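Local coordinates for protein beta sliding clamp (Bartonella birtlesii LL-WM9, PDB 6PTR) that probably tethers DNA polymerases and other proteins to DNA for processive replication, working as a ring-shaped head-to-tail homodimer around the duplex, at residues F18-G23 against L82-R87; R10-S16 against D91-L97; A74-P78 against L118-K123; V25-E30 against L52-D56. All blocks are in the same frame, centred on the assembly; numbering follows the deposited sequence.

Contact 1: F18-G23 against L82-R87; sequences FFKSLG and LYDIVR
Phe19 and Tyr83 form the aromatic part of this helix-helix contact. Their ring planes are nearly parallel, 17° apart, but the rings are slid so far that they barely overlap. The centroids are 4.7 Å apart. Phe19 reaches over one face of Tyr83 with its CE1 corner, which lies 3.3 Å from Tyr83 CE1. The ring of His26 stacks on the opposite face of Tyr83, so the tyrosine is held between two flat groups. Phe19 also makes a cation-pi contact with Arg15, and its CE1 meets Arg87 CB at 3.5 Å.

The apolar part lies deeper. Leu22 has CG anti to the backbone N (chi1 -169°), which carries CD2 across to Leu82 CG at 3.6 Å. Leu22 CG meets the edge of the Tyr83 ring. Val86 divides its two methyls between neighbours: CG1 packs against Phe19 CD1 at 3.7 Å, while CG2 touches the edge of Phe18 at CE2, 3.9 Å away. Gly23 lets its CA come to 3.5 Å from Tyr83 CE1.

The polar part is one water. It donates to Phe19 O at 3.0 Å and also hydrogen-bonds to Tyr83 OH, bridging a helix carbonyl to the phenol.

The two helices run nearly antiparallel, at 151°. Both belong to the N-terminal domain, one of three related domains; helices of this kind line the central channel in other bacterial beta subunits. Apolar fit and ring contacts thus join the helices. Stacking and packing place the ring of Tyr83, and one water links its hydroxyl to the carbonyl of Phe19.

Contact 2: R10-S16 against D91-L97; sequences RITVDRS and DGSEIVL
Val96 puts CG1 anti to the backbone N (chi1 179°), and Arg10 stretches out from CG to NE. Together these torsions lay the guanidinium of Arg10 flat against the valine methyl, with NH1 3.6 Å from Val96 CG1. The same Arg10 group is held by a salt bridge from NE to Glu70. Arg15 is bent at chi2 (-94°). The bend brings its CD alongside Asp91 and its NH1 into a long salt bridge, 3.8 Å from Asp91 OD2. Its firmer partner is Val86 O, bonded to NE. Asp91 is poorly ordered, and its very short approach to Ser16 is doubtful.

The backbones form an antiparallel pair of strands. Ile11 and Leu97 exchange two hydrogen bonds, as do Val13 and Ile95, where Val13 N reaches Ile95 O at 2.8 Å. Arg15 N adds a fifth bond, to Ser93 O at 3.1 Å, just as the first strand turns into helix.

Ile11, Val13, Ile95 and Leu97 share one face. There Ile11 CG1 meets Leu97 CB at 3.8 Å, next to Phe18 and strand 59-69. Thr12, Asp14, Glu94 and Val96 share the other; Thr12 OG1 lies 3.5 Å from Val96 CG2.

Asp14 is the N-cap of helix 15-26, with OD2 bonded to Gln17 N. Its OD1 accepts from a water at 2.6 Å, and that water accepts from Ser16 N. The chemistry implies a regular ladder at the edge of a four-stranded sheet, apolar on the inner face and mixed, mostly polar, on the outer, whose end is tied to the start of a helix.

Contact 3: A74-P78 against L118-K123; sequences AITVP and LQCLPK
Thr76 and Leu121 hold this contact together. Thr76 N donates to Leu121 O at 3.0 Å, and Thr76 OG1 donates to the same oxygen at 2.7 Å, from above the carbonyl plane. Two bonds from one residue therefore grip one carbonyl. In return Leu121 N donates to Thr76 O at 3.2 Å, which completes a single antiparallel bridge.

Thr76 reaches back with OG1 set between its own N and carbonyl carbon (chi1 82°). That oxygen is also bonded to Asn40 ND2, which fixes the hydroxyl from outside. Beside the bridge, Cys120 packs SG against Val77 CG2 at 3.9 Å and CB against Ile75 CG1 at 3.7 Å. The side chains of Val77 and Leu118 cross at about a right angle, CG1 against CD1. At the other end, the extended Lys123 chain runs past Ala74, with CD 3.7 Å from Ala74 CB, to a salt bridge with Asp44. A water joins Ala74 O to Lys123 N.

Strand 71-78 edges the eight-stranded sheet. The loop just after strand 114-119, the edge of the four-stranded sheet, forms the single bridge to it and so joins the two sheets. Helix 79-88 covers Leu118 through Leu81 and Ile85, while Gln119 makes backbone hydrogen bonds to the second subunit.

Contact 4: V25-E30 against L52-D56; sequences VHRVVE and LKATD
Ala54 is the small bump on which the 25-30 segment sits. Its CB points into the hollow of the turn made by Val25, Val28 and Val29. It lies 3.4 Å from Val25 O and 4.1 Å from Val29 CG2, with Val28 CB a little farther off at 4.3 Å. The type I turn from His26 to Val29 wraps the chain round this methyl.

Two valines fit on either side of it along the strand. Val25 spreads both methyls over Leu52 CB, with CG2 at 4.0 Å. Val28 puts CG1 anti to the backbone N (chi1 157°) and rests it on the strand backbone, 3.8 Å from Thr55 CA. The side chain of Thr55 points away from the turn.

Toward Glu30 and Asp56 the contact turns polar. A water donates to Thr55 O and accepts a weak bond from Glu30 N. Glu30 OE2 and Asp56 OD2 come within 4.3 Å, but both form salt bridges to Lys212 NZ, which also bonds to Val28 O.

The end of helix 15-26 is thus seated on strand 49-55 by apolar fit. At the polar end the shared lysine probably offsets the repulsion of the paired acids, and it links this edge to the central domain.

All four contacts lie in the N-terminal domain. Helix 15-26 connects three of them: it starts in contact 2, packs on helix 79-88 in contact 1 and ends in contact 4. Phe18 CZ lies 3.8 Å from Leu97 CD1 between contacts 1 and 2, and Leu22 N lies 3.5 Å from Leu52 CD1 between contacts 1 and 4. Contact 3 meets contact 1 where Ile85 CD1 is 3.9 Å from Leu118 CD1, and both touch the second subunit. The centres of contacts 2 and 4 are about 21 Å apart. The crystal holds griselimycin, which in relatives sits between the central and C-terminal domains, so its pocket is probably away from all four contacts.

Contact 1: F18-G23 against L82-R87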
# COMPACT_ATOMS: atom_id res chain seq x y z
N PHE C 18 22.81 13.19 0.06
CA PHE C 18 22.03 13.73 -1.05
C PHE C 18 20.62 13.17 -1.07
O PHE C 18 19.65 13.89 -1.34
CB PHE C 18 22.73 13.42 -2.38
CG PHE C 18 22.10 14.12 -3.56
CD1 PHE C 18 22.25 15.49 -3.72
CD2 PHE C 18 21.41 13.41 -4.52
CE1 PHE C 18 21.67 16.14 -4.80
CE2 PHE C 18 20.83 14.07 -5.61
CZ PHE C 18 20.97 15.45 -5.73
N PHE C 19 20.49 11.87 -0.80
CA PHE C 19 19.18 11.22 -0.77
C PHE C 19 18.30 11.80 0.31
O PHE C 19 17.11 12.07 0.09
CB PHE C 19 19.39 9.72 -0.55
CG PHE C 19 18.14 8.90 -0.67
CD1 PHE C 19 17.39 8.92 -1.84
CD2 PHE C 19 17.72 8.11 0.37
CE1 PHE C 19 16.24 8.15 -1.97
CE2 PHE C 19 16.57 7.33 0.26
CZ PHE C 19 15.83 7.36 -0.92
N LYS C 20 18.87 12.01 1.51
CA LYS C 20 18.10 12.59 2.60
C LYS C 20 17.62 13.99 2.25
O LYS C 20 16.45 14.32 2.47
CB LYS C 20 18.95 12.63 3.88
CG LYS C 20 18.15 13.11 5.09
CD LYS C 20 18.92 12.96 6.39
CE LYS C 20 18.04 13.27 7.60
NZ LYS C 20 17.03 12.21 7.88
N SER C 21 18.50 14.82 1.69
CA SER C 21 18.11 16.19 1.36
C SER C 21 17.09 16.20 0.23
O SER C 21 16.07 16.90 0.31
CB SER C 21 19.34 17.02 0.99
OG SER C 21 20.28 17.07 2.06
N LEU C 22 17.33 15.41 -0.82
CA LEU C 22 16.37 15.31 -1.91
C LEU C 22 15.02 14.82 -1.41
O LEU C 22 13.98 15.27 -1.89
CB LEU C 22 16.90 14.35 -2.99
CG LEU C 22 16.18 14.30 -4.33
CD1 LEU C 22 16.07 15.68 -4.96
CD2 LEU C 22 16.91 13.33 -5.25
N GLY C 23 15.01 13.89 -0.45
CA GLY C 23 13.75 13.41 0.08
C GLY C 23 12.95 14.52 0.73
O GLY C 23 11.72 14.50 0.68
N LEU C 82 14.90 11.80 -10.40
CA LEU C 82 16.17 11.89 -9.69
C LEU C 82 16.09 11.15 -8.37
O LEU C 82 17.01 10.41 -8.01
CB LEU C 82 16.55 13.34 -9.45
CG LEU C 82 17.87 13.55 -8.72
CD1 LEU C 82 19.05 12.95 -9.50
CD2 LEU C 82 18.07 15.04 -8.49
N TYR C 83 14.98 11.32 -7.63
CA TYR C 83 14.81 10.61 -6.36
C TYR C 83 14.84 9.10 -6.57
O TYR C 83 15.52 8.37 -5.83
CB TYR C 83 13.50 11.02 -5.68
CG TYR C 83 13.38 10.47 -4.27
CD1 TYR C 83 14.12 11.02 -3.24
CD2 TYR C 83 12.55 9.39 -3.99
CE1 TYR C 83 14.03 10.54 -1.95
CE2 TYR C 83 12.45 8.88 -2.68
CZ TYR C 83 13.20 9.47 -1.67
OH TYR C 83 13.14 9.00 -0.37
N ASP C 84 14.10 8.60 -7.57
CA ASP C 84 14.07 7.16 -7.79
C ASP C 84 15.45 6.63 -8.17
O ASP C 84 15.81 5.51 -7.78
CB ASP C 84 13.04 6.82 -8.86
CG ASP C 84 11.61 7.04 -8.40
OD1 ASP C 84 11.35 7.03 -7.18
OD2 ASP C 84 10.72 7.23 -9.26
N ILE C 85 16.23 7.41 -8.91
CA ILE C 85 17.59 6.98 -9.26
C ILE C 85 18.46 6.89 -8.01
O ILE C 85 19.07 5.86 -7.73
CB ILE C 85 18.20 7.92 -10.32
CG1 ILE C 85 17.52 7.70 -11.67
CG2 ILE C 85 19.72 7.75 -10.38
CD1 ILE C 85 17.83 8.84 -12.66
N VAL C 86 18.49 7.97 -7.23
CA VAL C 86 19.35 8.00 -6.05
C VAL C 86 18.94 6.93 -5.04
O VAL C 86 19.79 6.30 -4.38
CB VAL C 86 19.33 9.42 -5.43
CG1 VAL C 86 20.25 9.49 -4.17
CG2 VAL C 86 19.81 10.44 -6.46
N ARG C 87 17.64 6.66 -4.93
CA ARG C 87 17.18 5.58 -4.05
C ARG C 87 17.86 4.25 -4.35
O ARG C 87 18.10 3.46 -3.44
CB ARG C 87 15.67 5.42 -4.15
CG ARG C 87 15.09 4.32 -3.25
CD ARG C 87 13.62 4.14 -3.55
NE ARG C 87 13.39 4.30 -4.98
CZ ARG C 87 13.23 3.30 -5.85
NH1 ARG C 87 13.24 2.03 -5.44
NH2 ARG C 87 13.05 3.60 -7.13
O HOH W 1 15.13 10.42 1.55

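Contact 2: R10-S16 against D91-L97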
# COMPACT_ATOMS: atom_id res chain seq x y z
N ARG C 10 29.79 20.91 -11.52
CA ARG C 10 30.37 19.60 -11.27
C ARG C 10 30.51 19.43 -9.76
O ARG C 10 31.26 20.18 -9.12
CB ARG C 10 31.72 19.44 -11.96
CG ARG C 10 32.27 18.05 -11.79
CD ARG C 10 33.43 17.76 -12.70
NE ARG C 10 34.05 16.50 -12.31
CZ ARG C 10 33.70 15.31 -12.79
NH1 ARG C 10 32.73 15.22 -13.70
NH2 ARG C 10 34.31 14.21 -12.36
N ILE C 11 29.80 18.48 -9.18
CA ILE C 11 29.86 18.25 -7.74
C ILE C 11 29.93 16.76 -7.47
O ILE C 11 29.37 15.95 -8.21
CB ILE C 11 28.64 18.86 -7.00
CG1 ILE C 11 27.34 18.33 -7.60
CG2 ILE C 11 28.72 20.38 -7.08
CD1 ILE C 11 26.05 18.85 -6.88
N THR C 12 30.65 16.40 -6.41
CA THR C 12 30.68 15.02 -5.92
C THR C 12 30.03 15.03 -4.54
O THR C 12 30.50 15.74 -3.65
CB THR C 12 32.12 14.50 -5.83
OG1 THR C 12 32.71 14.50 -7.14
CG2 THR C 12 32.16 13.08 -5.26
N VAL C 13 28.97 14.24 -4.36
CA VAL C 13 28.22 14.28 -3.11
C VAL C 13 28.13 12.88 -2.52
O VAL C 13 28.24 11.88 -3.23
CB VAL C 13 26.82 14.86 -3.31
CG1 VAL C 13 26.95 16.28 -3.83
CG2 VAL C 13 26.05 13.98 -4.28
N ASP C 14 27.93 12.83 -1.21
CA ASP C 14 27.65 11.56 -0.55
C ASP C 14 26.24 11.13 -0.92
O ASP C 14 25.30 11.93 -0.83
CB ASP C 14 27.81 11.72 0.97
CG ASP C 14 27.46 10.45 1.73
OD1 ASP C 14 28.25 9.48 1.69
OD2 ASP C 14 26.40 10.43 2.39
N ARG C 15 26.09 9.87 -1.32
CA ARG C 15 24.77 9.41 -1.75
C ARG C 15 23.74 9.56 -0.63
O ARG C 15 22.64 10.08 -0.85
CB ARG C 15 24.85 7.96 -2.22
CG ARG C 15 23.51 7.38 -2.62
CD ARG C 15 22.86 6.64 -1.45
NE ARG C 15 21.54 6.15 -1.82
CZ ARG C 15 20.62 5.73 -0.96
NH1 ARG C 15 20.85 5.76 0.35
NH2 ARG C 15 19.45 5.29 -1.41
N SER C 16 24.09 9.12 0.58
CA SER C 16 23.10 9.11 1.66
C SER C 16 22.69 10.52 2.06
O SER C 16 21.51 10.79 2.27
CB SER C 16 23.65 8.34 2.86
OG SER C 16 23.61 6.95 2.60
N ASP C 91 24.14 2.89 -0.53
CA ASP C 91 24.53 3.63 0.65
C ASP C 91 26.04 3.58 0.82
O ASP C 91 26.68 2.55 0.58
CB ASP C 91 23.84 3.02 1.87
CG ASP C 91 23.49 4.05 2.92
OD1 ASP C 91 24.38 4.86 3.28
OD2 ASP C 91 22.33 4.05 3.38
N GLY C 92 26.63 4.72 1.20
CA GLY C 92 28.06 4.80 1.34
C GLY C 92 28.83 5.00 0.06
O GLY C 92 30.07 5.04 0.10
N SER C 93 28.16 5.12 -1.07
CA SER C 93 28.80 5.45 -2.33
C SER C 93 28.83 6.96 -2.52
O SER C 93 28.22 7.72 -1.75
CB SER C 93 28.06 4.79 -3.49
OG SER C 93 26.72 5.26 -3.54
N GLU C 94 29.55 7.41 -3.55
CA GLU C 94 29.58 8.81 -3.96
C GLU C 94 28.92 8.95 -5.32
O GLU C 94 28.88 8.02 -6.12
CB GLU C 94 31.01 9.35 -4.03
CG GLU C 94 31.64 9.55 -2.67
CD GLU C 94 33.01 10.20 -2.76
OE1 GLU C 94 33.76 9.90 -3.72
OE2 GLU C 94 33.33 11.00 -1.86
N ILE C 95 28.41 10.15 -5.58
CA ILE C 95 27.72 10.45 -6.83
C ILE C 95 28.34 11.71 -7.40
O ILE C 95 28.44 12.71 -6.70
CB ILE C 95 26.22 10.69 -6.61
CG1 ILE C 95 25.58 9.51 -5.90
CG2 ILE C 95 25.53 10.91 -7.94
CD1 ILE C 95 24.16 9.83 -5.46
N VAL C 96 28.71 11.67 -8.68
CA VAL C 96 29.19 12.85 -9.38
C VAL C 96 28.07 13.38 -10.27
O VAL C 96 27.57 12.67 -11.14
CB VAL C 96 30.44 12.55 -10.21
CG1 VAL C 96 30.89 13.81 -10.96
CG2 VAL C 96 31.57 12.02 -9.32
N LEU C 97 27.66 14.63 -10.03
CA LEU C 97 26.62 15.30 -10.80
C LEU C 97 27.30 16.39 -11.63
O LEU C 97 28.00 17.24 -11.07
CB LEU C 97 25.55 15.88 -9.87
CG LEU C 97 25.01 14.85 -8.87
CD1 LEU C 97 24.22 15.52 -7.74
CD2 LEU C 97 24.15 13.85 -9.57
O HOH W 2 26.52 7.58 1.15

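Contact 3: A74-P78 against L118-K123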
# COMPACT_ATOMS: atom_id res chain seq x y z
N ALA C 74 24.48 25.51 -11.67
CA ALA C 74 23.15 25.08 -11.29
C ALA C 74 22.46 24.44 -12.48
O ALA C 74 22.83 24.64 -13.64
CB ALA C 74 22.32 26.26 -10.76
N ILE C 75 21.41 23.68 -12.17
CA ILE C 75 20.64 22.98 -13.19
C ILE C 75 19.36 22.50 -12.51
O ILE C 75 19.32 22.36 -11.28
CB ILE C 75 21.47 21.80 -13.76
CG1 ILE C 75 20.82 21.22 -15.01
CG2 ILE C 75 21.63 20.69 -12.72
CD1 ILE C 75 20.92 22.13 -16.20
N THR C 76 18.31 22.27 -13.29
CA THR C 76 17.11 21.67 -12.72
C THR C 76 16.87 20.32 -13.39
O THR C 76 17.19 20.14 -14.57
CB THR C 76 15.85 22.58 -12.85
OG1 THR C 76 15.28 22.43 -14.16
CG2 THR C 76 16.19 24.03 -12.60
N VAL C 77 16.36 19.37 -12.60
CA VAL C 77 16.34 17.95 -12.94
C VAL C 77 14.96 17.42 -12.55
O VAL C 77 14.47 17.80 -11.47
CB VAL C 77 17.43 17.17 -12.17
CG1 VAL C 77 17.62 15.79 -12.73
CG2 VAL C 77 18.76 17.95 -12.15
N PRO C 78 14.30 16.57 -13.35
CA PRO C 78 13.01 16.01 -12.91
C PRO C 78 13.11 15.34 -11.55
O PRO C 78 13.95 14.46 -11.35
CB PRO C 78 12.66 15.03 -14.03
CG PRO C 78 13.34 15.64 -15.26
CD PRO C 78 14.65 16.12 -14.71
N LEU C 118 20.60 12.83 -18.02
CA LEU C 118 19.20 13.21 -17.85
C LEU C 118 18.91 14.52 -18.57
O LEU C 118 19.67 15.48 -18.46
CB LEU C 118 18.82 13.35 -16.38
CG LEU C 118 18.88 12.12 -15.47
CD1 LEU C 118 18.26 12.47 -14.12
CD2 LEU C 118 18.17 10.93 -16.12
N GLN C 119 17.81 14.55 -19.31
CA GLN C 119 17.31 15.78 -19.91
C GLN C 119 16.85 16.72 -18.81
O GLN C 119 16.03 16.35 -17.97
CB GLN C 119 16.16 15.48 -20.87
CG GLN C 119 16.56 14.69 -22.10
CD GLN C 119 15.35 14.14 -22.85
OE1 GLN C 119 14.21 14.50 -22.56
NE2 GLN C 119 15.60 13.26 -23.81
N CYS C 120 17.35 17.95 -18.85
CA CYS C 120 17.17 18.93 -17.78
C CYS C 120 16.63 20.24 -18.35
O CYS C 120 16.43 20.39 -19.56
CB CYS C 120 18.49 19.18 -17.06
SG CYS C 120 18.97 17.79 -16.02
N LEU C 121 16.43 21.20 -17.46
CA LEU C 121 16.04 22.54 -17.83
C LEU C 121 16.90 23.52 -17.03
O LEU C 121 17.25 23.24 -15.88
CB LEU C 121 14.54 22.76 -17.54
CG LEU C 121 13.59 21.94 -18.41
CD1 LEU C 121 12.16 22.05 -17.91
CD2 LEU C 121 13.67 22.40 -19.87
N PRO C 122 17.27 24.65 -17.62
CA PRO C 122 18.23 25.55 -16.95
C PRO C 122 17.61 26.26 -15.76
O PRO C 122 16.39 26.47 -15.68
CB PRO C 122 18.61 26.55 -18.05
CG PRO C 122 17.43 26.57 -18.97
CD PRO C 122 16.92 25.13 -18.97
N LYS C 123 18.48 26.67 -14.83
CA LYS C 123 18.04 27.41 -13.65
C LYS C 123 17.21 28.64 -14.00
O LYS C 123 16.27 28.99 -13.27
CB LYS C 123 19.26 27.83 -12.83
CG LYS C 123 18.91 28.72 -11.65
CD LYS C 123 20.14 29.24 -10.91
CE LYS C 123 19.72 30.21 -9.79
NZ LYS C 123 20.90 30.70 -9.00
O HOH W 3 21.20 26.01 -15.47

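Contact 4: V25-E30 against L52-D56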
# COMPACT_ATOMS: atom_id res chain seq x y z
N VAL C 25 12.82 17.67 -0.25
CA VAL C 25 12.31 18.72 -1.13
C VAL C 25 11.39 18.17 -2.21
O VAL C 25 10.41 18.82 -2.60
CB VAL C 25 13.47 19.52 -1.78
CG1 VAL C 25 14.41 20.03 -0.70
CG2 VAL C 25 14.20 18.68 -2.77
N HIS C 26 11.65 16.94 -2.66
CA HIS C 26 11.00 16.44 -3.86
C HIS C 26 9.50 16.27 -3.68
O HIS C 26 8.75 16.40 -4.66
CB HIS C 26 11.65 15.13 -4.32
CG HIS C 26 11.09 13.90 -3.68
ND1 HIS C 26 11.41 13.51 -2.39
CD2 HIS C 26 10.25 12.95 -4.16
CE1 HIS C 26 10.77 12.39 -2.10
NE2 HIS C 26 10.06 12.03 -3.15
N ARG C 27 9.03 15.98 -2.46
CA ARG C 27 7.61 15.70 -2.30
C ARG C 27 6.72 16.92 -2.49
O ARG C 27 5.49 16.77 -2.53
CB ARG C 27 7.33 15.05 -0.93
CG ARG C 27 8.41 15.21 0.14
CD ARG C 27 8.05 14.41 1.41
NE ARG C 27 8.64 14.96 2.63
CZ ARG C 27 9.56 14.35 3.38
NH1 ARG C 27 9.99 13.14 3.06
NH2 ARG C 27 10.03 14.94 4.48
N VAL C 28 7.30 18.12 -2.60
CA VAL C 28 6.52 19.33 -2.86
C VAL C 28 6.03 19.33 -4.30
O VAL C 28 4.97 19.90 -4.61
CB VAL C 28 7.40 20.55 -2.52
CG1 VAL C 28 6.94 21.80 -3.23
CG2 VAL C 28 7.35 20.74 -1.03
N VAL C 29 6.75 18.65 -5.18
CA VAL C 29 6.36 18.56 -6.57
C VAL C 29 5.06 17.77 -6.68
O VAL C 29 4.91 16.69 -6.09
CB VAL C 29 7.49 17.92 -7.39
CG1 VAL C 29 7.02 17.65 -8.81
CG2 VAL C 29 8.71 18.82 -7.37
N GLU C 30 4.10 18.31 -7.42
CA GLU C 30 2.87 17.58 -7.67
C GLU C 30 3.08 16.60 -8.82
O GLU C 30 3.68 16.95 -9.85
CB GLU C 30 1.74 18.56 -8.00
CG GLU C 30 0.35 18.10 -7.56
CD GLU C 30 0.12 18.23 -6.06
OE1 GLU C 30 -0.36 17.25 -5.44
OE2 GLU C 30 0.40 19.31 -5.49
N LEU C 52 19.05 22.55 -2.73
CA LEU C 52 17.96 21.95 -3.49
C LEU C 52 16.71 22.79 -3.27
O LEU C 52 16.42 23.17 -2.14
CB LEU C 52 17.70 20.51 -3.04
CG LEU C 52 18.93 19.60 -3.07
CD1 LEU C 52 18.59 18.21 -2.58
CD2 LEU C 52 19.54 19.57 -4.48
N LYS C 53 15.97 23.09 -4.35
CA LYS C 53 14.76 23.89 -4.23
C LYS C 53 13.66 23.22 -5.05
O LYS C 53 13.91 22.79 -6.17
CB LYS C 53 15.00 25.32 -4.73
CG LYS C 53 13.80 26.28 -4.61
CD LYS C 53 14.06 27.67 -5.25
CE LYS C 53 14.95 28.55 -4.41
NZ LYS C 53 14.99 29.94 -4.96
N ALA C 54 12.45 23.13 -4.49
CA ALA C 54 11.29 22.69 -5.25
C ALA C 54 10.13 23.61 -4.92
O ALA C 54 10.10 24.20 -3.84
CB ALA C 54 10.90 21.22 -4.94
N THR C 55 9.16 23.71 -5.83
CA THR C 55 8.04 24.62 -5.60
C THR C 55 6.85 24.13 -6.41
O THR C 55 7.01 23.47 -7.43
CB THR C 55 8.36 26.08 -5.99
OG1 THR C 55 7.26 26.93 -5.63
CG2 THR C 55 8.57 26.21 -7.49
N ASP C 56 5.65 24.43 -5.91
CA ASP C 56 4.46 24.33 -6.75
C ASP C 56 3.82 25.69 -7.00
O ASP C 56 2.66 25.76 -7.41
CB ASP C 56 3.46 23.35 -6.13
CG ASP C 56 2.85 23.85 -4.83
OD1 ASP C 56 3.08 25.00 -4.43
OD2 ASP C 56 2.12 23.05 -4.21
O HOH W 4 5.42 21.22 -8.51